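Local coordinates for protein putative (Helicobacter pylori J99, PDB 4R7K) that is of unknown function but belongs to the SRPBCC superfamily, whose helix-grip domains commonly enclose a pocket for hydrophobic ligands, at residues 31-34 with 38-41; 62-67 with 139-144; 80-83 with 87-90; 155-160 with 177-182. All coordinates share one frame; numbering follows the deposited sequence.

Contacts 2 and 4 join the sheet to its helices, consistent with the helix-grip plan of the SRPBCC family; contacts 1 and 3 lie in loops around it. Along the chain contact 1 comes first and contact 4 last, with contact 3 between the two segments of contact 2. Contacts 2 and 4, centres about 13 Å apart, pack helices on neighbouring strands 136-146 and 150-160 in the interior, joined by a hydrogen bond between His139 and Thr155. Contact 1 rests on those strands through Ile31 and Trp33, and like contact 4 touches the second subunit. Contact 3, tied to the end of helix 57-65 by Asp66 and Arg65, lies across the chain's centre from contact 1, centres about 26 Å apart.

Contact 1: residues 31-34 with 38-41; sequences IRWP and IPGE
Pro39 lays its CD and CG on one face of the Trp33 indole where the loop between strands 27-29 and 44-53 folds back on itself; the returning arm is a type II beta turn from Ile38 to Glu41. Ile31 comes first along 31-34. Its CG2 sits 3.5 Å above one face of the Trp33 indole, toward the rim, and its side chain also lies on Leu154 and Gln156 of the sheet. Arg32 is taken up by other partners: a salt bridge to Glu113 and a hydrogen bond to Thr26 of the second subunit. Trp33 carries the contact. With CG anti to the carbonyl carbon (chi1 -61°), the indole stands between Ile31 and the turn, and Pro39 takes the face opposite Ile31. Pro39 CD lies 3.4 Å from the centroid of the five-membered ring of Trp33 and only 2° off its normal, a CH-pi contact, while Pro39 CG leans toward the ring fusion, 3.5 Å from Trp33 CE2. The turn itself is closed by Glu41 N donating to Ile38 O at 2.9 Å. Gly40 fills its third position with phi 94°, a backbone conformation that suits glycine; the carbonyl O of Pro39 accepts from Arg150 of the second subunit. Pro34 ends the segment with its carbonyl facing the turn: Pro34 O is 3.7 Å from Ile38 CG1, which lies 4.1 Å from Trp33 CB.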
loop_
_atom_site.group_PDB
_atom_site.type_symbol
_atom_site.label_atom_id
_atom_site.label_comp_id
_atom_site.label_asym_id
_atom_site.label_seq_id
_atom_site.Cartn_x
_atom_site.Cartn_y
_atom_site.Cartn_z
ATOM N N ILE A 31 -18.471 9.219 16.050
ATOM C CA ILE A 31 -18.662 7.940 16.700
ATOM C C ILE A 31 -18.692 8.049 18.213
ATOM O O ILE A 31 -17.913 8.805 18.793
ATOM C CB ILE A 31 -17.547 6.973 16.268
ATOM C CG1 ILE A 31 -17.868 6.539 14.838
ATOM C CG2 ILE A 31 -17.523 5.743 17.191
ATOM C CD1 ILE A 31 -16.783 5.815 14.108
ATOM N N ARG A 32 -19.623 7.327 18.843
ATOM C CA ARG A 32 -19.721 7.300 20.320
ATOM C C ARG A 32 -18.888 6.106 20.811
ATOM O O ARG A 32 -19.226 4.968 20.530
ATOM C CB ARG A 32 -21.155 7.152 20.782
ATOM C CG ARG A 32 -22.104 8.209 20.248
ATOM C CD ARG A 32 -23.507 8.077 20.848
ATOM N NE ARG A 32 -24.359 9.176 20.384
ATOM C CZ ARG A 32 -25.473 9.061 19.664
ATOM N NH1 ARG A 32 -25.999 7.864 19.365
ATOM N NH2 ARG A 32 -26.122 10.172 19.308
ATOM N N TRP A 33 -17.793 6.365 21.529
ATOM C CA TRP A 33 -16.906 5.280 22.001
ATOM C C TRP A 33 -17.119 4.876 23.450
ATOM O O TRP A 33 -17.184 5.735 24.322
ATOM C CB TRP A 33 -15.417 5.704 21.909
ATOM C CG TRP A 33 -14.959 6.026 20.538
ATOM C CD1 TRP A 33 -14.968 7.236 19.973
ATOM C CD2 TRP A 33 -14.428 5.112 19.539
ATOM N NE1 TRP A 33 -14.491 7.167 18.680
ATOM C CE2 TRP A 33 -14.187 5.864 18.385
ATOM C CE3 TRP A 33 -14.198 3.745 19.502
ATOM C CZ2 TRP A 33 -13.679 5.305 17.230
ATOM C CZ3 TRP A 33 -13.679 3.189 18.370
ATOM C CH2 TRP A 33 -13.440 3.958 17.239
ATOM N N PRO A 34 -17.174 3.568 23.728
ATOM C CA PRO A 34 -17.165 3.197 25.123
ATOM C C PRO A 34 -15.820 3.671 25.699
ATOM O O PRO A 34 -14.831 3.761 24.964
ATOM C CB PRO A 34 -17.306 1.667 25.097
ATOM C CG PRO A 34 -17.857 1.349 23.751
ATOM C CD PRO A 34 -17.331 2.401 22.834
ATOM N N ILE A 38 -11.770 4.514 23.715
ATOM C CA ILE A 38 -11.504 5.913 23.290
ATOM C C ILE A 38 -10.175 6.036 22.525
ATOM O O ILE A 38 -9.150 5.601 22.986
ATOM C CB ILE A 38 -11.549 6.880 24.483
ATOM C CG1 ILE A 38 -12.990 7.009 24.978
ATOM C CG2 ILE A 38 -11.068 8.287 24.098
ATOM C CD1 ILE A 38 -13.112 7.762 26.263
ATOM N N PRO A 39 -10.219 6.601 21.338
ATOM C CA PRO A 39 -9.054 6.762 20.507
ATOM C C PRO A 39 -7.945 7.490 21.256
ATOM O O PRO A 39 -8.176 8.520 21.914
ATOM C CB PRO A 39 -9.605 7.546 19.305
ATOM C CG PRO A 39 -11.031 7.062 19.197
ATOM C CD PRO A 39 -11.466 6.919 20.610
ATOM N N GLY A 40 -6.763 6.914 21.202
ATOM C CA GLY A 40 -5.606 7.427 21.922
ATOM C C GLY A 40 -5.407 6.768 23.270
ATOM O O GLY A 40 -4.346 6.920 23.864
ATOM N N GLU A 41 -6.428 6.075 23.779
ATOM C CA GLU A 41 -6.303 5.361 25.070
ATOM C C GLU A 41 -6.005 3.857 24.869
ATOM O O GLU A 41 -5.905 3.133 25.834
ATOM C CB GLU A 41 -7.566 5.514 25.907
ATOM C CG GLU A 41 -7.945 6.967 26.207
ATOM C CD GLU A 41 -7.033 7.617 27.225
ATOM O OE1 GLU A 41 -6.334 6.863 27.944
ATOM O OE2 GLU A 41 -7.027 8.880 27.323
#

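Contact 2: residues 62-67 with 139-144; sequences QHLRDA and HAWLVE
Leu64 set on the indole of Trp141 makes this a buried helix-on-sheet contact, with helix 57-65 lying against strand 136-146 in the interior of the domain, probably as one of the short helices of a helix-grip fold. It is wholly apolar, and one leucine supplies the helix side. Swung anti to the backbone N (chi1 173°), the Leu64 side chain stretches out toward the strand and sets both methyls to work. CD1 of Leu64 sits squarely over the six-membered ring of Trp141, 3.6 Å from its centroid and 4° off the normal, a CH-pi contact over the centre of the ring. CD2 of Leu64 covers the same indole nearer the backbone, 3.7 Å from Trp141 CE3, and also reaches Val143, with CG2 of that residue 4.1 Å away. Trp141 and Val143, two residues apart on the strand, therefore present their side chains to the same leucine. The other face of the indole is occupied as well: His139 NE2 lies 3.0 Å above the plane of Trp141, toward the rim, and the imidazole is fixed by its hydrogen bond to Thr155. Trp182 of helix 174-190 meets Trp141 edge-to-face, while Leu64 O accepts from Trp70 NE1 of helix 70-73. In the sheet, strand 136-146 runs between strands 118-126 and 150-160, and Leu121 of the first and Ile153 of the second flank the contact, touching Leu64 and Trp141 respectively.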
loop_
_atom_site.group_PDB
_atom_site.type_symbol
_atom_site.label_atom_id
_atom_site.label_comp_id
_atom_site.label_asym_id
_atom_site.label_seq_id
_atom_site.Cartn_x
_atom_site.Cartn_y
_atom_site.Cartn_z
ATOM N N GLN A 62 -27.730 -1.522 3.777
ATOM C CA GLN A 62 -28.026 -2.886 3.500
ATOM C C GLN A 62 -26.777 -3.687 3.259
ATOM O O GLN A 62 -26.638 -4.793 3.778
ATOM C CB GLN A 62 -28.897 -2.948 2.264
ATOM C CG GLN A 62 -29.234 -4.351 1.876
ATOM C CD GLN A 62 -29.985 -4.409 0.587
ATOM O OE1 GLN A 62 -30.196 -3.384 -0.081
ATOM N NE2 GLN A 62 -30.380 -5.614 0.208
ATOM N N HIS A 63 -25.857 -3.143 2.470
ATOM C CA HIS A 63 -24.649 -3.898 2.131
ATOM C C HIS A 63 -23.610 -3.949 3.231
ATOM O O HIS A 63 -22.692 -4.781 3.180
ATOM C CB HIS A 63 -24.022 -3.412 0.842
ATOM C CG HIS A 63 -24.868 -3.649 -0.358
ATOM N ND1 HIS A 63 -24.904 -2.782 -1.423
ATOM C CD2 HIS A 63 -25.715 -4.660 -0.663
ATOM C CE1 HIS A 63 -25.734 -3.246 -2.336
ATOM N NE2 HIS A 63 -26.248 -4.380 -1.893
ATOM N N LEU A 64 -23.754 -3.084 4.215
ATOM C CA LEU A 64 -22.880 -3.117 5.386
ATOM C C LEU A 64 -23.492 -4.030 6.443
ATOM O O LEU A 64 -22.796 -4.881 6.993
ATOM C CB LEU A 64 -22.692 -1.723 5.975
ATOM C CG LEU A 64 -21.931 -1.702 7.293
ATOM C CD1 LEU A 64 -20.530 -2.264 7.097
ATOM C CD2 LEU A 64 -21.851 -0.285 7.828
ATOM N N ARG A 65 -24.773 -3.830 6.759
ATOM C CA ARG A 65 -25.465 -4.681 7.741
ATOM C C ARG A 65 -25.629 -6.151 7.332
ATOM O O ARG A 65 -25.612 -7.045 8.187
ATOM C CB ARG A 65 -26.882 -4.176 8.013
ATOM C CG ARG A 65 -26.997 -2.894 8.790
ATOM C CD ARG A 65 -28.489 -2.689 9.077
ATOM N NE ARG A 65 -28.997 -3.679 10.042
ATOM C CZ ARG A 65 -30.282 -3.861 10.356
ATOM N NH1 ARG A 65 -31.243 -3.164 9.747
ATOM N NH2 ARG A 65 -30.604 -4.765 11.281
ATOM N N ASP A 66 -25.895 -6.410 6.063
ATOM C CA ASP A 66 -26.052 -7.803 5.651
ATOM C C ASP A 66 -24.673 -8.332 5.281
ATOM O O ASP A 66 -24.187 -8.186 4.162
ATOM C CB ASP A 66 -27.067 -7.960 4.539
ATOM C CG ASP A 66 -27.286 -9.417 4.154
ATOM O OD1 ASP A 66 -26.482 -10.300 4.503
ATOM O OD2 ASP A 66 -28.245 -9.663 3.462
ATOM N N ALA A 67 -24.052 -8.960 6.263
ATOM C CA ALA A 67 -22.697 -9.455 6.135
ATOM C C ALA A 67 -22.490 -10.478 5.034
ATOM O O ALA A 67 -21.354 -10.771 4.705
ATOM C CB ALA A 67 -22.219 -10.002 7.477
ATOM N N HIS A 139 -14.776 -1.986 16.418
ATOM C CA HIS A 139 -14.827 -1.438 15.068
ATOM C C HIS A 139 -16.176 -0.756 14.861
ATOM O O HIS A 139 -17.211 -1.387 14.898
ATOM C CB HIS A 139 -14.696 -2.587 14.110
ATOM C CG HIS A 139 -14.589 -2.191 12.678
ATOM N ND1 HIS A 139 -14.197 -3.079 11.702
ATOM C CD2 HIS A 139 -14.696 -0.986 12.070
ATOM C CE1 HIS A 139 -14.175 -2.460 10.535
ATOM N NE2 HIS A 139 -14.476 -1.190 10.732
ATOM N N ALA A 140 -16.140 0.551 14.655
ATOM C CA ALA A 140 -17.353 1.342 14.585
ATOM C C ALA A 140 -17.519 1.936 13.208
ATOM O O ALA A 140 -16.524 2.205 12.467
ATOM C CB ALA A 140 -17.311 2.442 15.622
ATOM N N TRP A 141 -18.774 2.166 12.884
ATOM C CA TRP A 141 -19.159 2.688 11.612
ATOM C C TRP A 141 -20.204 3.748 11.793
ATOM O O TRP A 141 -21.105 3.634 12.671
ATOM C CB TRP A 141 -19.779 1.577 10.736
ATOM C CG TRP A 141 -18.913 0.420 10.360
ATOM C CD1 TRP A 141 -18.589 -0.649 11.151
ATOM C CD2 TRP A 141 -18.320 0.165 9.077
ATOM N NE1 TRP A 141 -17.816 -1.543 10.437
ATOM C CE2 TRP A 141 -17.637 -1.067 9.167
ATOM C CE3 TRP A 141 -18.316 0.849 7.848
ATOM C CZ2 TRP A 141 -16.916 -1.598 8.100
ATOM C CZ3 TRP A 141 -17.578 0.324 6.790
ATOM C CH2 TRP A 141 -16.920 -0.896 6.911
ATOM N N LEU A 142 -20.134 4.752 10.923
ATOM C CA LEU A 142 -21.117 5.813 10.865
ATOM C C LEU A 142 -21.386 6.105 9.406
ATOM O O LEU A 142 -20.484 6.550 8.677
ATOM C CB LEU A 142 -20.609 7.062 11.583
ATOM C CG LEU A 142 -21.685 8.110 11.931
ATOM C CD1 LEU A 142 -21.132 9.047 13.010
ATOM C CD2 LEU A 142 -22.073 8.871 10.673
ATOM N N VAL A 143 -22.616 5.825 8.978
ATOM C CA VAL A 143 -23.058 6.062 7.600
ATOM C C VAL A 143 -24.129 7.148 7.690
ATOM O O VAL A 143 -25.075 6.999 8.469
ATOM C CB VAL A 143 -23.677 4.791 6.959
ATOM C CG1 VAL A 143 -24.084 5.077 5.505
ATOM C CG2 VAL A 143 -22.707 3.612 6.956
ATOM N N GLU A 144 -23.987 8.237 6.921
ATOM C CA GLU A 144 -24.976 9.290 6.940
ATOM C C GLU A 144 -25.167 10.035 5.642
ATOM O O GLU A 144 -24.261 10.152 4.795
ATOM C CB GLU A 144 -24.698 10.314 8.056
ATOM C CG GLU A 144 -23.420 11.091 7.894
ATOM C CD GLU A 144 -23.230 12.129 8.998
ATOM O OE1 GLU A 144 -24.253 12.550 9.601
ATOM O OE2 GLU A 144 -22.065 12.536 9.253
#

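Contact 3: residues 80-83 with 87-90; sequences IHMY and NTIL
An Asx turn at Asn87 shapes one side of this contact, in which Met82 and Ile80 lie against Thr88 in the long loop between helix 70-73 and strand 99-100. Asn87 OD1 accepts from Ile89 N at 3.0 Å with an N-H...O angle of 158°; the N-H comes in the plane of the side-chain amide and points at a lone pair of OD1. Across from this turn comes Met82, modelled as selenomethionine. Its CB passes 3.6 Å from Asn87 O, and the chain then bends at chi2 (76°), carrying the heavy atom along the backbone of the next residue: SE of Met82 is 3.9 Å from Thr88 CA. The terminal CE heads toward Leu90, although its modelled separation from that side chain is too short to be trusted. Ile80 adds a second, looser touch, its CD1 lying 4.0 Å from CG2 of Thr88, with the two side chains meeting at about a right angle. Thr88 turns its polar atom elsewhere: OG1 is hydrogen-bonded to OD1 of Asp66, which follows helix 57-65. Backbone bonds join Thr88 to Ala67 and Leu90 to Arg65, so 87-90 is held to the helix end, and Met82 and Ile80 pack on it and on Ala67. No hydrogen bond links 80-83 to 87-90, and the touching parts run 96° apart. The arrangement is that of an irregular loop folded back on itself, its two arms touching through side chains, with an Asx turn in one arm, rather than of a beta hairpin.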
loop_
_atom_site.group_PDB
_atom_site.type_symbol
_atom_site.label_atom_id
_atom_site.label_comp_id
_atom_site.label_asym_id
_atom_site.label_seq_id
_atom_site.Cartn_x
_atom_site.Cartn_y
_atom_site.Cartn_z
ATOM N N ILE A 80 -18.407 -16.072 6.755
ATOM C CA ILE A 80 -19.047 -15.473 7.926
ATOM C C ILE A 80 -19.989 -16.497 8.541
ATOM O O ILE A 80 -20.374 -17.466 7.879
ATOM C CB ILE A 80 -19.845 -14.221 7.559
ATOM C CG1 ILE A 80 -20.985 -14.582 6.594
ATOM C CG2 ILE A 80 -18.925 -13.180 6.941
ATOM C CD1 ILE A 80 -22.022 -13.495 6.431
ATOM N N HIS A 81 -20.379 -16.269 9.791
ATOM C CA HIS A 81 -21.284 -17.170 10.500
ATOM C C HIS A 81 -22.002 -16.453 11.643
ATOM O O HIS A 81 -21.352 -15.839 12.486
ATOM C CB HIS A 81 -20.503 -18.370 11.044
ATOM C CG HIS A 81 -21.346 -19.358 11.786
ATOM N ND1 HIS A 81 -22.192 -20.237 11.146
ATOM C CD2 HIS A 81 -21.461 -19.622 13.110
ATOM C CE1 HIS A 81 -22.805 -20.988 12.043
ATOM N NE2 HIS A 81 -22.381 -20.633 13.243
HETATM N N MSE A 82 -23.339 -16.508 11.649
HETATM C CA MSE A 82 -24.148 -15.912 12.723
HETATM C C MSE A 82 -24.515 -17.095 13.603
HETATM O O MSE A 82 -25.095 -18.074 13.147
HETATM C CB MSE A 82 -25.331 -15.081 12.188
HETATM C CG MSE A 82 -25.013 -13.558 12.073
HETATM SE SE MSE A 82 -23.883 -13.299 10.502
HETATM C CE MSE A 82 -23.353 -11.412 10.703
ATOM N N TYR A 83 -24.141 -17.030 14.872
ATOM C CA TYR A 83 -24.365 -18.133 15.800
ATOM C C TYR A 83 -25.812 -18.406 16.202
ATOM O O TYR A 83 -26.171 -19.556 16.440
ATOM C CB TYR A 83 -23.553 -17.912 17.076
ATOM C CG TYR A 83 -22.076 -18.118 16.918
ATOM C CD1 TYR A 83 -21.249 -17.075 16.528
ATOM C CD2 TYR A 83 -21.495 -19.349 17.200
ATOM C CE1 TYR A 83 -19.884 -17.256 16.397
ATOM C CE2 TYR A 83 -20.126 -19.542 17.074
ATOM C CZ TYR A 83 -19.326 -18.483 16.670
ATOM O OH TYR A 83 -17.964 -18.648 16.539
ATOM N N ASN A 87 -30.384 -15.597 9.843
ATOM C CA ASN A 87 -30.092 -14.684 8.763
ATOM C C ASN A 87 -28.735 -14.030 9.004
ATOM O O ASN A 87 -28.133 -14.201 10.069
ATOM C CB ASN A 87 -31.204 -13.643 8.675
ATOM C CG ASN A 87 -31.305 -12.799 9.930
ATOM O OD1 ASN A 87 -30.424 -11.985 10.220
ATOM N ND2 ASN A 87 -32.384 -12.986 10.683
ATOM N N THR A 88 -28.279 -13.241 8.047
ATOM C CA THR A 88 -26.971 -12.604 8.155
ATOM C C THR A 88 -27.037 -11.084 8.342
ATOM O O THR A 88 -26.063 -10.384 8.046
ATOM C CB THR A 88 -26.127 -12.973 6.922
ATOM O OG1 THR A 88 -26.838 -12.601 5.736
ATOM C CG2 THR A 88 -25.888 -14.499 6.888
ATOM N N ILE A 89 -28.156 -10.597 8.890
ATOM C CA ILE A 89 -28.352 -9.184 9.119
ATOM C C ILE A 89 -27.927 -8.821 10.553
ATOM O O ILE A 89 -28.561 -9.242 11.533
ATOM C CB ILE A 89 -29.849 -8.756 8.938
ATOM C CG1 ILE A 89 -30.489 -9.333 7.670
ATOM C CG2 ILE A 89 -29.971 -7.236 8.927
ATOM C CD1 ILE A 89 -29.795 -8.942 6.385
ATOM N N LEU A 90 -26.857 -8.046 10.671
ATOM C CA LEU A 90 -26.382 -7.551 11.973
ATOM C C LEU A 90 -27.410 -6.622 12.622
ATOM O O LEU A 90 -27.891 -5.670 11.983
ATOM C CB LEU A 90 -25.097 -6.755 11.813
ATOM C CG LEU A 90 -23.911 -7.512 11.204
ATOM C CD1 LEU A 90 -22.782 -6.561 10.959
ATOM C CD2 LEU A 90 -23.469 -8.603 12.139
#

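Contact 4: residues 155-160 with 177-182; sequences TQESQS and NGHQAW
Glu157, on strand 150-160, reaches out to His179 of helix 174-190, and its side chain can be followed atom by atom. Glu157 CB starts the contact, 3.9 Å from CE1 of His179. CG is anti to the backbone N (chi1 -179°), and from there the chain runs out extended, past the edge of the imidazole. Glu157 CD is 4.0 Å from His179 CE1. At the carboxylate the two oxygens part company. Glu157 OE2 lies near the imidazole plane at its edge, 3.2 Å from His179 CE1, with the carboxylate turned 58° from the ring. Glu157 OE1 accepts from Gln159 NE2 at 2.7 Å, in a nearly straight bond that arrives from above the carboxylate plane. Here the sheet faces the long C-terminal helix of the helix-grip fold, in the interior where many relatives hold a ligand; whether this protein does so is not known. Two waters meet the ring at its edge: one, 2.8 Å from His179 NE2, donates only weakly to Glu157 OE2. The second lies 2.7 Å from His179 ND1 and donates to Thr155 O at 3.0 Å, bridging helix to strand backbone. Both waters lie in the imidazole plane, and the ring of His139, from strand 136-146, stacks with that of His179.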
loop_
_atom_site.group_PDB
_atom_site.type_symbol
_atom_site.label_atom_id
_atom_site.label_comp_id
_atom_site.label_asym_id
_atom_site.label_seq_id
_atom_site.Cartn_x
_atom_site.Cartn_y
_atom_site.Cartn_z
ATOM N N THR A 155 -15.452 4.899 9.046
ATOM C CA THR A 155 -15.182 3.736 9.824
ATOM C C THR A 155 -13.869 3.913 10.638
ATOM O O THR A 155 -12.817 4.348 10.124
ATOM C CB THR A 155 -15.210 2.445 8.999
ATOM O OG1 THR A 155 -15.238 1.330 9.897
ATOM C CG2 THR A 155 -14.001 2.339 8.086
ATOM N N GLN A 156 -13.950 3.565 11.907
ATOM C CA GLN A 156 -12.849 3.732 12.844
ATOM C C GLN A 156 -12.755 2.541 13.721
ATOM O O GLN A 156 -13.773 1.981 14.120
ATOM C CB GLN A 156 -13.033 4.993 13.694
ATOM C CG GLN A 156 -13.120 6.266 12.900
ATOM C CD GLN A 156 -13.246 7.519 13.748
ATOM O OE1 GLN A 156 -13.928 7.554 14.779
ATOM N NE2 GLN A 156 -12.583 8.560 13.309
ATOM N N GLU A 157 -11.522 2.103 14.003
ATOM C CA GLU A 157 -11.307 0.943 14.844
ATOM C C GLU A 157 -10.226 1.264 15.884
ATOM O O GLU A 157 -9.171 1.862 15.561
ATOM C CB GLU A 157 -10.844 -0.281 14.019
ATOM C CG GLU A 157 -10.619 -1.538 14.842
ATOM C CD GLU A 157 -10.454 -2.820 13.999
ATOM O OE1 GLU A 157 -9.580 -3.629 14.343
ATOM O OE2 GLU A 157 -11.167 -3.022 12.982
ATOM N N SER A 158 -10.492 0.805 17.097
ATOM C CA SER A 158 -9.604 0.944 18.242
ATOM C C SER A 158 -9.240 -0.483 18.644
ATOM O O SER A 158 -10.132 -1.344 18.771
ATOM C CB SER A 158 -10.373 1.675 19.364
ATOM O OG SER A 158 -9.582 1.846 20.537
ATOM N N GLN A 159 -7.958 -0.729 18.893
ATOM C CA GLN A 159 -7.452 -2.057 19.138
ATOM C C GLN A 159 -6.584 -2.107 20.402
ATOM O O GLN A 159 -5.798 -1.172 20.679
ATOM C CB GLN A 159 -6.585 -2.512 17.963
ATOM C CG GLN A 159 -7.211 -2.423 16.587
ATOM C CD GLN A 159 -6.270 -2.920 15.468
ATOM O OE1 GLN A 159 -5.068 -2.710 15.510
ATOM N NE2 GLN A 159 -6.841 -3.572 14.458
ATOM N N SER A 160 -6.701 -3.206 21.126
ATOM C CA SER A 160 -5.909 -3.421 22.332
ATOM C C SER A 160 -5.237 -4.800 22.321
ATOM O O SER A 160 -5.850 -5.807 21.950
ATOM C CB SER A 160 -6.778 -3.292 23.578
ATOM O OG SER A 160 -7.276 -1.961 23.686
ATOM N N ASN A 177 -5.017 0.508 4.955
ATOM C CA ASN A 177 -5.208 0.142 3.586
ATOM C C ASN A 177 -6.310 -0.897 3.435
ATOM O O ASN A 177 -7.058 -0.819 2.475
ATOM C CB ASN A 177 -3.869 -0.312 2.986
ATOM C CG ASN A 177 -2.932 0.874 2.734
ATOM O OD1 ASN A 177 -1.904 1.024 3.388
ATOM N ND2 ASN A 177 -3.365 1.777 1.884
ATOM N N GLY A 178 -6.411 -1.838 4.376
ATOM C CA GLY A 178 -7.480 -2.836 4.364
ATOM C C GLY A 178 -8.844 -2.174 4.543
ATOM O O GLY A 178 -9.788 -2.466 3.826
ATOM N N HIS A 179 -8.942 -1.274 5.496
ATOM C CA HIS A 179 -10.213 -0.600 5.721
ATOM C C HIS A 179 -10.604 0.312 4.586
ATOM O O HIS A 179 -11.811 0.432 4.246
ATOM C CB HIS A 179 -10.197 0.105 7.042
ATOM C CG HIS A 179 -10.392 -0.826 8.192
ATOM N ND1 HIS A 179 -10.713 -0.386 9.453
ATOM C CD2 HIS A 179 -10.445 -2.180 8.236
ATOM C CE1 HIS A 179 -10.845 -1.429 10.258
ATOM N NE2 HIS A 179 -10.715 -2.530 9.537
ATOM N N GLN A 180 -9.612 0.907 3.937
ATOM C CA GLN A 180 -9.911 1.722 2.765
ATOM C C GLN A 180 -10.514 0.839 1.694
ATOM O O GLN A 180 -11.414 1.270 0.947
ATOM C CB GLN A 180 -8.663 2.385 2.216
ATOM C CG GLN A 180 -8.980 3.487 1.235
ATOM C CD GLN A 180 -9.691 4.679 1.869
ATOM O OE1 GLN A 180 -9.515 4.998 3.061
ATOM N NE2 GLN A 180 -10.454 5.385 1.057
ATOM N N ALA A 181 -9.965 -0.368 1.554
ATOM C CA ALA A 181 -10.490 -1.319 0.566
ATOM C C ALA A 181 -11.932 -1.722 0.887
ATOM O O ALA A 181 -12.730 -1.956 -0.025
ATOM C CB ALA A 181 -9.597 -2.560 0.459
ATOM N N TRP A 182 -12.256 -1.811 2.181
ATOM C CA TRP A 182 -13.611 -2.158 2.621
ATOM C C TRP A 182 -14.535 -1.041 2.154
ATOM O O TRP A 182 -15.551 -1.309 1.509
ATOM C CB TRP A 182 -13.725 -2.266 4.147
ATOM C CG TRP A 182 -14.951 -3.046 4.621
ATOM C CD1 TRP A 182 -16.186 -3.073 4.036
ATOM C CD2 TRP A 182 -15.070 -3.810 5.838
ATOM N NE1 TRP A 182 -17.034 -3.881 4.753
ATOM C CE2 TRP A 182 -16.374 -4.344 5.865
ATOM C CE3 TRP A 182 -14.169 -4.159 6.867
ATOM C CZ2 TRP A 182 -16.824 -5.171 6.899
ATOM C CZ3 TRP A 182 -14.622 -4.997 7.895
ATOM C CH2 TRP A 182 -15.924 -5.495 7.892
HETATM O O HOH W 1 -10.752 2.255 9.760
HETATM O O HOH W 2 -11.097 -5.241 10.327
#